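Long-range contacts in synaptotagmin-4 (Rattus norvegicus, PDB 1W15), which helps control the mobility of neuronal dense core vesicles by interacting with KIF1A, and is represented here by its C2B domain: residues Asp52-Val57 and Leu103-Glu108; Lys69-Lys74 and Glu84-Asp89; Lys38-Pro43 and Ala145-Leu150; Asn58-Lys63 and Glu97-Phe102. All blocks are in the same frame, centred on the assembly; numbering follows the deposited sequence.

Contact 1: Asp52-Val57 and Leu103-Glu108. With CA (calcium ion), chain B; NA (sodium ion), chain F.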
# COMPACT_ATOMS: atom_id res chain seq x y z
N ASP A 52 14.37 -13.26 13.17
CA ASP A 52 14.57 -12.61 11.87
C ASP A 52 13.41 -13.02 11.01
O ASP A 52 13.55 -13.96 10.23
CB ASP A 52 15.87 -13.12 11.25
CG ASP A 52 17.05 -12.88 12.15
OD1 ASP A 52 17.28 -11.72 12.53
OD2 ASP A 52 17.80 -13.78 12.57
N PRO A 53 12.23 -12.39 11.20
CA PRO A 53 11.01 -12.89 10.57
C PRO A 53 10.86 -12.66 9.07
O PRO A 53 11.29 -11.64 8.55
CB PRO A 53 9.88 -12.16 11.32
CG PRO A 53 10.55 -10.88 11.87
CD PRO A 53 11.97 -11.25 12.10
N TYR A 54 10.25 -13.64 8.40
CA TYR A 54 9.67 -13.44 7.07
C TYR A 54 8.34 -14.17 7.06
O TYR A 54 8.03 -14.92 8.00
CB TYR A 54 10.58 -13.97 5.95
CG TYR A 54 10.85 -15.46 5.96
CD1 TYR A 54 11.76 -16.03 6.87
CD2 TYR A 54 10.21 -16.29 5.05
CE1 TYR A 54 12.03 -17.40 6.85
CE2 TYR A 54 10.44 -17.69 5.03
CZ TYR A 54 11.32 -18.22 5.93
OH TYR A 54 11.54 -19.56 5.89
N VAL A 55 7.54 -13.96 6.02
CA VAL A 55 6.25 -14.58 5.99
C VAL A 55 6.09 -15.34 4.68
O VAL A 55 6.35 -14.81 3.58
CB VAL A 55 5.12 -13.50 6.09
CG1 VAL A 55 3.73 -14.18 6.00
CG2 VAL A 55 5.30 -12.73 7.39
N LYS A 56 5.63 -16.58 4.81
CA LYS A 56 5.33 -17.41 3.67
C LYS A 56 3.82 -17.48 3.56
O LYS A 56 3.13 -17.61 4.58
CB LYS A 56 5.86 -18.83 3.95
CG LYS A 56 5.61 -19.75 2.79
CD LYS A 56 6.78 -20.65 2.61
CE LYS A 56 6.53 -21.61 1.49
NZ LYS A 56 7.55 -22.65 1.59
N VAL A 57 3.33 -17.41 2.33
CA VAL A 57 1.90 -17.37 2.06
C VAL A 57 1.58 -18.54 1.10
O VAL A 57 2.09 -18.59 -0.02
CB VAL A 57 1.45 -16.03 1.44
CG1 VAL A 57 -0.12 -15.99 1.32
CG2 VAL A 57 1.94 -14.80 2.26
N LEU A 103 2.42 -18.07 7.25
CA LEU A 103 3.38 -18.61 8.20
C LEU A 103 4.43 -17.54 8.46
O LEU A 103 5.07 -17.07 7.53
CB LEU A 103 4.05 -19.88 7.63
CG LEU A 103 2.96 -20.89 7.18
CD1 LEU A 103 3.38 -21.60 5.96
CD2 LEU A 103 2.56 -21.80 8.32
N VAL A 104 4.58 -17.16 9.73
CA VAL A 104 5.66 -16.29 10.16
C VAL A 104 6.79 -17.22 10.66
O VAL A 104 6.57 -18.01 11.60
CB VAL A 104 5.19 -15.31 11.27
CG1 VAL A 104 6.38 -14.37 11.64
CG2 VAL A 104 3.90 -14.49 10.83
N LEU A 105 7.95 -17.11 10.01
CA LEU A 105 9.09 -18.00 10.21
C LEU A 105 10.28 -17.19 10.60
O LEU A 105 10.39 -16.01 10.23
CB LEU A 105 9.41 -18.72 8.89
CG LEU A 105 8.26 -19.66 8.44
CD1 LEU A 105 7.79 -19.39 7.02
CD2 LEU A 105 8.86 -21.06 8.58
N ASP A 106 11.21 -17.82 11.33
CA ASP A 106 12.42 -17.15 11.73
C ASP A 106 13.51 -17.67 10.80
O ASP A 106 13.76 -18.89 10.75
CB ASP A 106 12.71 -17.52 13.18
CG ASP A 106 14.02 -17.00 13.67
OD1 ASP A 106 14.49 -15.93 13.26
OD2 ASP A 106 14.68 -17.65 14.47
N SER A 107 14.13 -16.76 10.04
CA SER A 107 15.22 -17.15 9.17
C SER A 107 16.47 -17.44 9.98
O SER A 107 16.94 -16.58 10.74
CB SER A 107 15.44 -16.05 8.13
OG SER A 107 16.63 -16.31 7.42
N GLU A 108 17.01 -18.65 9.85
CA GLU A 108 18.18 -19.02 10.64
C GLU A 108 19.10 -19.83 9.75
O GLU A 108 18.70 -20.88 9.26
CB GLU A 108 17.76 -19.87 11.85
CG GLU A 108 18.93 -20.21 12.78
CD GLU A 108 19.28 -19.08 13.73
OE1 GLU A 108 18.41 -18.23 13.98
OE2 GLU A 108 20.40 -19.02 14.25
CA CA B . 17.16 -16.06 13.35
NA NA F . 17.40 -22.03 7.80
O HOH W 1 19.26 -16.19 15.12
O HOH W 2 17.85 -20.24 6.31
O HOH W 3 19.72 -23.07 6.49
O HOH W 4 15.73 -23.19 6.32
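Strands Pro53-Val57 and Leu103-Asp106 run antiparallel, their N-to-C directions 143° apart and their axes 4.7 Å apart at the closest, and pair from Lys56-Leu103 to Pro53-Asp106. They are neighbours in one sheet of the C2 beta sandwich and lead into the loops of its calcium site. The hydrogen-bonded pairs Tyr54-Leu105 and Lys56-Leu103 carry two backbone bonds each. Pro53, Val55 and Val104 face the interior, where compact apolar groups suit the space between sheets: Val55 CG2 meets Val104 CG2 at 4.1 Å. On the other face lies Tyr54. Its chi1 of 63° sets CG between the backbone N and carbonyl carbon and swings the ring across to Leu105, whose CB sits over one ring face, 3.9 Å from the centroid. Asn113 ND2 binds the hydroxyl. Replacing Tyr54 by alanine would probably uncover Leu105 CB and leave the Asn113 amide without its mate. Past the strand ends, Ser107 N donates to Asp52 O, and Cys76 N holds Asp52 OD1. The calcium ion, present in this crystal although synaptotagmin-4 is a non-calcium-binding family member, is held by Asp52 OD2 at 2.5 Å, Ser107 O, Glu108 OE1, Asp106 OD1 and a water. Asp106 OD1 does double duty: 2.7 Å from the calcium ion, it also accepts a nearly straight bond (174°) from Asp52 N, likewise at 2.7 Å, on the anti side, tilted out of the carboxylate plane.

Contact 2: Lys69-Lys74 and Glu84-Asp89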
# COMPACT_ATOMS: atom_id res chain seq x y z
N LYS A 69 4.04 -17.90 -1.98
CA LYS A 69 4.81 -16.65 -2.07
C LYS A 69 5.56 -16.52 -0.78
O LYS A 69 5.22 -17.15 0.20
CB LYS A 69 3.84 -15.45 -2.15
CG LYS A 69 2.78 -15.54 -3.27
CD LYS A 69 3.32 -15.33 -4.66
CE LYS A 69 2.13 -15.35 -5.64
NZ LYS A 69 2.69 -15.25 -6.98
N LYS A 70 6.59 -15.68 -0.76
CA LYS A 70 7.23 -15.35 0.50
C LYS A 70 7.79 -13.95 0.47
O LYS A 70 8.11 -13.43 -0.62
CB LYS A 70 8.25 -16.39 0.93
CG LYS A 70 9.55 -16.35 0.31
CD LYS A 70 10.33 -17.58 0.81
CE LYS A 70 11.58 -17.76 -0.04
NZ LYS A 70 12.21 -19.12 0.22
N THR A 71 7.83 -13.32 1.65
CA THR A 71 8.38 -11.99 1.78
C THR A 71 9.86 -12.07 1.99
O THR A 71 10.40 -13.14 2.23
CB THR A 71 7.78 -11.21 3.00
OG1 THR A 71 8.30 -11.78 4.22
CG2 THR A 71 6.23 -11.32 3.08
N HIS A 72 10.48 -10.89 1.96
CA HIS A 72 11.87 -10.71 2.39
C HIS A 72 11.93 -10.85 3.88
O HIS A 72 10.90 -10.81 4.58
CB HIS A 72 12.36 -9.32 2.01
CG HIS A 72 12.47 -9.12 0.53
ND1 HIS A 72 13.64 -9.34 -0.16
CD2 HIS A 72 11.53 -8.79 -0.39
CE1 HIS A 72 13.44 -9.09 -1.45
NE2 HIS A 72 12.16 -8.76 -1.61
N VAL A 73 13.14 -11.06 4.38
CA VAL A 73 13.22 -11.20 5.83
C VAL A 73 13.65 -9.88 6.48
O VAL A 73 14.51 -9.16 5.99
CB VAL A 73 14.18 -12.33 6.22
CG1 VAL A 73 14.89 -12.88 4.99
CG2 VAL A 73 15.21 -11.84 7.23
N LYS A 74 13.03 -9.61 7.63
CA LYS A 74 13.43 -8.49 8.47
C LYS A 74 14.34 -9.02 9.60
O LYS A 74 14.02 -10.02 10.22
CB LYS A 74 12.18 -7.77 8.96
CG LYS A 74 11.35 -7.22 7.79
CD LYS A 74 12.23 -6.27 6.94
CE LYS A 74 11.48 -5.49 5.84
NZ LYS A 74 11.42 -6.24 4.55
N GLU A 84 4.31 -6.23 1.58
CA GLU A 84 4.58 -6.99 0.34
C GLU A 84 3.24 -7.36 -0.23
O GLU A 84 2.52 -8.10 0.42
CB GLU A 84 5.45 -8.26 0.61
CG GLU A 84 6.88 -7.80 0.86
CD GLU A 84 7.92 -8.73 0.28
OE1 GLU A 84 7.64 -9.33 -0.79
OE2 GLU A 84 9.01 -8.78 0.88
N LEU A 85 2.94 -6.89 -1.44
CA LEU A 85 1.69 -7.28 -2.13
C LEU A 85 1.98 -8.43 -3.09
O LEU A 85 2.98 -8.41 -3.87
CB LEU A 85 1.08 -6.09 -2.84
CG LEU A 85 -0.27 -6.29 -3.59
CD1 LEU A 85 -1.03 -4.91 -3.56
CD2 LEU A 85 -0.08 -6.79 -5.03
N PHE A 86 1.08 -9.43 -3.03
CA PHE A 86 1.12 -10.56 -3.96
C PHE A 86 -0.19 -10.67 -4.69
O PHE A 86 -1.27 -10.35 -4.12
CB PHE A 86 1.35 -11.87 -3.21
CG PHE A 86 2.62 -11.86 -2.34
CD1 PHE A 86 3.88 -11.91 -2.94
CD2 PHE A 86 2.51 -11.82 -0.94
CE1 PHE A 86 5.06 -11.89 -2.14
CE2 PHE A 86 3.72 -11.81 -0.13
CZ PHE A 86 4.96 -11.83 -0.75
N VAL A 87 -0.09 -11.17 -5.91
CA VAL A 87 -1.30 -11.40 -6.72
C VAL A 87 -1.44 -12.91 -6.94
O VAL A 87 -0.52 -13.55 -7.49
CB VAL A 87 -1.20 -10.63 -8.09
CG1 VAL A 87 -2.41 -10.92 -9.02
CG2 VAL A 87 -1.11 -9.18 -7.83
N PHE A 88 -2.60 -13.47 -6.56
CA PHE A 88 -2.89 -14.91 -6.81
C PHE A 88 -3.93 -15.07 -7.88
O PHE A 88 -4.93 -14.38 -7.86
CB PHE A 88 -3.42 -15.59 -5.57
CG PHE A 88 -2.39 -15.80 -4.52
CD1 PHE A 88 -1.41 -16.79 -4.66
CD2 PHE A 88 -2.42 -15.05 -3.34
CE1 PHE A 88 -0.46 -17.04 -3.66
CE2 PHE A 88 -1.45 -15.26 -2.33
CZ PHE A 88 -0.47 -16.27 -2.50
N ASP A 89 -3.69 -15.97 -8.81
CA ASP A 89 -4.75 -16.46 -9.74
C ASP A 89 -5.70 -17.44 -9.04
O ASP A 89 -5.25 -18.32 -8.32
CB ASP A 89 -4.09 -17.19 -10.91
CG ASP A 89 -3.31 -16.26 -11.82
OD1 ASP A 89 -3.77 -15.12 -12.06
OD2 ASP A 89 -2.23 -16.57 -12.34
O HOH W 5 9.23 -11.52 -1.92
O HOH W 6 9.61 -6.72 2.72
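Lys69 and Phe86 make the main apolar contact between these oppositely directed segments. CB of Lys69 stands 3.6 Å from the centroid of the Phe86 ring, a CH-pi contact over its centre. Chi1 of -53° sets Lys69 CG beside the Phe88 ring, 3.4 Å from its CZ; the bend at chi2 then places CD near Phe86 CD1. A lysine suits this place because its long methylene chain can lie on aromatic rings. Thr71 CG2 adds a looser touch to Phe86 CZ.

The polar part gathers on the Glu84 carboxylate. His72 N donates to Glu84 OE2 at 2.8 Å, although that oxygen's place is less sure. One water joins Glu84 OE1 to Lys70 O; another accepts from Lys74 NZ and donates to Glu84 OE2, linking opposite charges that do not touch. Thr71 OG1 donates to His72 O and accepts from Val55 N, which ties this part of the chain to strand 53-61. Lys38 of the second subunit forms a weak, long ion pair with Glu84 OE1.

Strands 64-70 and 80-89 are edge strands of different sheets, so the contact closes one side of the C2 beta sandwich, strand 64-70 being the lysine-rich strand familiar from synaptotagmin C2B domains.

Contact 3: Lys38-Pro43 and Ala145-Leu150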
# COMPACT_ATOMS: atom_id res chain seq x y z
N LYS A 38 2.51 -6.12 8.27
CA LYS A 38 3.41 -6.00 9.45
C LYS A 38 3.12 -7.13 10.42
O LYS A 38 2.03 -7.68 10.43
CB LYS A 38 3.13 -4.73 10.29
CG LYS A 38 2.75 -3.52 9.62
CD LYS A 38 2.57 -2.38 10.65
CE LYS A 38 2.29 -1.07 9.88
NZ LYS A 38 2.25 0.18 10.76
N ALA A 39 4.10 -7.49 11.23
CA ALA A 39 3.84 -8.35 12.39
C ALA A 39 4.27 -7.56 13.63
O ALA A 39 5.15 -6.68 13.55
CB ALA A 39 4.66 -9.64 12.27
N ARG A 40 3.71 -7.89 14.79
CA ARG A 40 4.14 -7.29 16.04
C ARG A 40 3.98 -8.28 17.19
O ARG A 40 3.24 -9.28 17.08
CB ARG A 40 3.35 -6.00 16.33
CG ARG A 40 1.91 -6.24 16.73
CD ARG A 40 1.04 -4.98 16.82
NE ARG A 40 -0.39 -5.28 16.97
CZ ARG A 40 -1.36 -4.37 16.86
NH1 ARG A 40 -1.07 -3.09 16.60
NH2 ARG A 40 -2.63 -4.72 17.02
N HIS A 41 4.68 -7.97 18.30
CA HIS A 41 4.70 -8.76 19.52
C HIS A 41 5.13 -10.19 19.26
O HIS A 41 4.61 -11.10 19.89
CB HIS A 41 3.33 -8.76 20.22
CG HIS A 41 2.75 -7.39 20.45
ND1 HIS A 41 3.44 -6.38 21.08
CD2 HIS A 41 1.52 -6.89 20.17
CE1 HIS A 41 2.68 -5.30 21.13
NE2 HIS A 41 1.51 -5.58 20.58
N LEU A 42 6.07 -10.38 18.34
CA LEU A 42 6.60 -11.72 18.06
C LEU A 42 7.45 -12.18 19.26
O LEU A 42 8.16 -11.37 19.83
CB LEU A 42 7.43 -11.72 16.77
CG LEU A 42 6.63 -11.48 15.48
CD1 LEU A 42 7.59 -11.43 14.29
CD2 LEU A 42 5.47 -12.48 15.25
N PRO A 43 7.33 -13.47 19.63
CA PRO A 43 8.01 -14.09 20.77
C PRO A 43 9.48 -13.71 21.00
O PRO A 43 10.23 -13.63 20.04
CB PRO A 43 7.95 -15.57 20.43
CG PRO A 43 6.75 -15.73 19.63
CD PRO A 43 6.42 -14.42 18.97
N ALA A 145 -8.29 -4.76 5.42
CA ALA A 145 -7.09 -5.03 6.31
C ALA A 145 -7.53 -5.34 7.72
O ALA A 145 -8.46 -4.67 8.24
CB ALA A 145 -6.15 -3.84 6.30
N LYS A 146 -6.92 -6.36 8.37
CA LYS A 146 -7.25 -6.70 9.76
C LYS A 146 -6.00 -7.26 10.42
O LYS A 146 -5.21 -7.94 9.74
CB LYS A 146 -8.32 -7.80 9.90
CG LYS A 146 -9.64 -7.52 9.19
CD LYS A 146 -10.80 -8.44 9.73
CE LYS A 146 -12.13 -8.09 9.02
NZ LYS A 146 -12.37 -6.60 9.11
N TRP A 147 -5.88 -6.96 11.70
CA TRP A 147 -4.93 -7.63 12.61
C TRP A 147 -5.48 -8.98 13.05
O TRP A 147 -6.69 -9.09 13.34
CB TRP A 147 -4.71 -6.77 13.84
CG TRP A 147 -3.73 -5.64 13.67
CD1 TRP A 147 -4.01 -4.28 13.62
CD2 TRP A 147 -2.31 -5.77 13.58
NE1 TRP A 147 -2.83 -3.57 13.48
CE2 TRP A 147 -1.77 -4.44 13.49
CE3 TRP A 147 -1.41 -6.88 13.57
CZ2 TRP A 147 -0.37 -4.18 13.38
CZ3 TRP A 147 -0.04 -6.63 13.49
CH2 TRP A 147 0.47 -5.28 13.36
N HIS A 148 -4.63 -10.01 13.10
CA HIS A 148 -5.03 -11.32 13.57
C HIS A 148 -4.01 -11.82 14.56
O HIS A 148 -2.82 -11.62 14.33
CB HIS A 148 -5.01 -12.32 12.44
CG HIS A 148 -6.02 -12.03 11.39
ND1 HIS A 148 -7.32 -12.50 11.46
CD2 HIS A 148 -5.94 -11.31 10.24
CE1 HIS A 148 -7.99 -12.11 10.39
NE2 HIS A 148 -7.18 -11.38 9.63
N MET A 149 -4.46 -12.49 15.62
CA MET A 149 -3.52 -13.25 16.51
C MET A 149 -2.98 -14.45 15.75
O MET A 149 -3.70 -15.09 14.98
CB MET A 149 -4.22 -13.73 17.79
CG MET A 149 -4.86 -12.61 18.67
SD MET A 149 -3.66 -11.38 19.30
CE MET A 149 -2.46 -12.39 20.16
N LEU A 150 -1.70 -14.75 15.94
CA LEU A 150 -1.08 -15.91 15.34
C LEU A 150 -1.29 -17.13 16.25
O LEU A 150 -1.35 -17.00 17.46
CB LEU A 150 0.43 -15.63 15.16
CG LEU A 150 0.69 -14.55 14.08
CD1 LEU A 150 2.09 -13.99 14.18
CD2 LEU A 150 0.48 -15.12 12.68
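Arg40 lays its guanidinium flat on the indole of Trp147, the planes only 8° apart and CZ 3.4 Å from CE2. This is a stacked cation-pi pair, with CZ 3.6 Å from the centroid of the six-membered ring. A chi1 of 72° turns the chain toward the tryptophan, and from CG to NE it runs extended across the same ring face, bringing CD to 3.5 Å from CH2 before the planar group settles. Arginine suits the place because its flat cation can stack while its N-H groups still point outward in its plane: NH2 forms a salt bridge with Glu18, which helps fix the rotation of the group. The far end of the indole reaches the preceding strand residues, CH2 lying 4.1 Å from Lys38 CB and the edge of the ring facing Ala39 CA. Further along, Leu42 CD2 meets Leu150 CD1 at 3.9 Å, an apolar contact that continues onto Val104 of the other sheet. Strands 31-40 and 144-149 both flank strand 18-26 in this C2 sheet, so they run in roughly the same direction without pairing, and Trp147 reaches across the intervening strand, over Leu20. On the neighbouring residues, Lys146 and His148 tie strand 144-149 to helix 128-138 through Glu135 and His132.

Contact 4: Asn58-Lys63 and Glu97-Phe102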
# COMPACT_ATOMS: atom_id res chain seq x y z
N ASN A 58 0.75 -19.49 1.54
CA ASN A 58 0.36 -20.63 0.70
C ASN A 58 -1.11 -20.47 0.33
O ASN A 58 -1.91 -20.15 1.19
CB ASN A 58 0.57 -21.96 1.46
CG ASN A 58 2.04 -22.27 1.70
OD1 ASN A 58 2.85 -22.04 0.80
ND2 ASN A 58 2.39 -22.79 2.89
N LEU A 59 -1.46 -20.76 -0.92
CA LEU A 59 -2.85 -20.69 -1.38
C LEU A 59 -3.30 -22.11 -1.66
O LEU A 59 -2.59 -22.85 -2.35
CB LEU A 59 -2.90 -19.90 -2.68
CG LEU A 59 -4.29 -19.65 -3.25
CD1 LEU A 59 -5.01 -18.61 -2.45
CD2 LEU A 59 -4.22 -19.23 -4.71
N TYR A 60 -4.48 -22.49 -1.13
CA TYR A 60 -5.00 -23.87 -1.25
C TYR A 60 -6.31 -23.80 -1.99
O TYR A 60 -7.15 -22.93 -1.69
CB TYR A 60 -5.29 -24.45 0.11
CG TYR A 60 -4.00 -24.70 0.87
CD1 TYR A 60 -3.26 -25.88 0.64
CD2 TYR A 60 -3.51 -23.75 1.78
CE1 TYR A 60 -2.03 -26.12 1.30
CE2 TYR A 60 -2.31 -24.00 2.46
CZ TYR A 60 -1.57 -25.18 2.21
OH TYR A 60 -0.37 -25.40 2.88
N HIS A 61 -6.50 -24.74 -2.91
CA HIS A 61 -7.84 -25.02 -3.48
C HIS A 61 -8.31 -26.38 -2.95
O HIS A 61 -7.76 -27.41 -3.30
CB HIS A 61 -7.73 -25.03 -4.99
CG HIS A 61 -9.05 -25.14 -5.69
ND1 HIS A 61 -9.15 -25.37 -7.05
CD2 HIS A 61 -10.32 -25.05 -5.23
CE1 HIS A 61 -10.43 -25.41 -7.39
NE2 HIS A 61 -11.15 -25.22 -6.30
N ALA A 62 -9.29 -26.34 -2.06
CA ALA A 62 -9.63 -27.49 -1.24
C ALA A 62 -8.35 -27.81 -0.43
O ALA A 62 -7.86 -26.97 0.36
CB ALA A 62 -10.10 -28.67 -2.11
N LYS A 63 -7.77 -28.98 -0.62
CA LYS A 63 -6.61 -29.28 0.22
C LYS A 63 -5.32 -29.32 -0.58
O LYS A 63 -4.29 -29.76 -0.08
CB LYS A 63 -6.84 -30.57 1.00
CG LYS A 63 -7.80 -30.39 2.16
CD LYS A 63 -8.00 -31.74 2.82
CE LYS A 63 -9.30 -31.79 3.63
NZ LYS A 63 -9.25 -30.88 4.81
N GLU A 97 -13.95 -22.69 -1.95
CA GLU A 97 -12.96 -23.73 -1.57
C GLU A 97 -11.53 -23.23 -1.52
O GLU A 97 -10.57 -24.03 -1.46
CB GLU A 97 -13.06 -24.92 -2.54
CG GLU A 97 -14.35 -25.70 -2.32
CD GLU A 97 -14.51 -26.85 -3.30
OE1 GLU A 97 -13.97 -27.96 -3.04
OE2 GLU A 97 -15.20 -26.66 -4.33
N ILE A 98 -11.36 -21.92 -1.52
CA ILE A 98 -10.02 -21.35 -1.49
C ILE A 98 -9.67 -21.00 -0.06
O ILE A 98 -10.51 -20.47 0.67
CB ILE A 98 -10.00 -20.09 -2.41
CG1 ILE A 98 -10.26 -20.48 -3.87
CG2 ILE A 98 -8.71 -19.27 -2.26
CD1 ILE A 98 -9.16 -21.31 -4.53
N SER A 99 -8.44 -21.25 0.37
CA SER A 99 -8.01 -20.74 1.64
C SER A 99 -6.57 -20.23 1.51
O SER A 99 -5.89 -20.62 0.57
CB SER A 99 -8.13 -21.81 2.70
OG SER A 99 -7.29 -22.90 2.38
N VAL A 100 -6.14 -19.38 2.44
CA VAL A 100 -4.81 -18.75 2.40
C VAL A 100 -4.16 -19.02 3.76
O VAL A 100 -4.81 -18.86 4.80
CB VAL A 100 -4.88 -17.22 2.16
CG1 VAL A 100 -3.46 -16.58 2.07
CG2 VAL A 100 -5.70 -16.89 0.87
N GLU A 101 -2.92 -19.47 3.74
CA GLU A 101 -2.22 -19.84 4.97
C GLU A 101 -1.04 -18.90 5.04
O GLU A 101 -0.24 -18.87 4.11
CB GLU A 101 -1.73 -21.29 4.86
CG GLU A 101 -0.94 -21.81 6.07
CD GLU A 101 -0.37 -23.24 5.80
OE1 GLU A 101 0.19 -23.47 4.71
OE2 GLU A 101 -0.48 -24.13 6.68
N PHE A 102 -0.89 -18.21 6.17
CA PHE A 102 0.27 -17.34 6.43
C PHE A 102 1.12 -17.98 7.52
O PHE A 102 0.58 -18.41 8.59
CB PHE A 102 -0.18 -15.97 6.95
CG PHE A 102 -1.06 -15.21 6.02
CD1 PHE A 102 -2.46 -15.40 6.04
CD2 PHE A 102 -0.50 -14.26 5.13
CE1 PHE A 102 -3.27 -14.69 5.17
CE2 PHE A 102 -1.33 -13.54 4.26
CZ PHE A 102 -2.69 -13.75 4.28
O HOH W 7 -8.74 -24.67 0.89
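Glu101 OE1 is gripped by two donors from the opposite segment. Asn58 ND2 reaches it at 2.9 Å on the anti side, with the oxygen lying in the plane of the asparagine amide; Tyr60 OH comes to 2.7 Å from the other face of the carboxylate, 40° out of its plane. The glutamate chain is extended, with CG anti to the backbone N (chi1 178°), and this carries the carboxylate alongside Asn58 and to the hydroxyl end of Tyr60, whose ring edge meets Glu101 CB. A phenylalanine in place of Tyr60 would keep the ring but lose the hydroxyl, and would probably leave OE1 without its donor on that face. The next shell fixes both polar ends: Arg118 NE forms a salt bridge with Glu101 OE2, and Arg65 NH1 donates to Asn58 OD1. Beneath these groups runs the antiparallel ladder between strands 53-61 and 98-106 of the C2 beta sandwich, with Asn58-Glu101 and Tyr60-Ser99 as hydrogen-bonded pairs. Its inner face suits branched aliphatic residues: Leu59 CD1 lies 3.8 Å from both Ile98 CG2 and Val100 CG2. At the end of the ladder the edge of the His61 ring, at CD2, meets Glu97 CB, and Ala62 N donates to Glu97 O at 2.7 Å. The positive phi of Ala62 (59°) is consistent with a type II' turn leading into strand 64-70. One water spans this end, donating to Ala62 O and Glu97 O and accepting from Ser99 OG.

Contacts 1 and 4 are successive portions of one ladder, between strands 53-61 and 98-106, their centres about 18 Å apart; contact 1 lies at the end holding the calcium site of Asp52 to Glu108, contact 4 at the far end. Contact 2 joins that sheet to the other along one edge of the sandwich, about 11 Å from contact 1 centre to centre, and Phe88 packs on Leu59 of contact 4. Contact 3 belongs to the second sheet; from its loops Leu42 packs across the interior on Pro53 and Val104 of contact 1, and Leu150 on Val104. Along the chain the pairings enclose one another, contact 3 outermost, then 1, 4 and 2, so a single C2 domain is closed by progressively shorter chain loops.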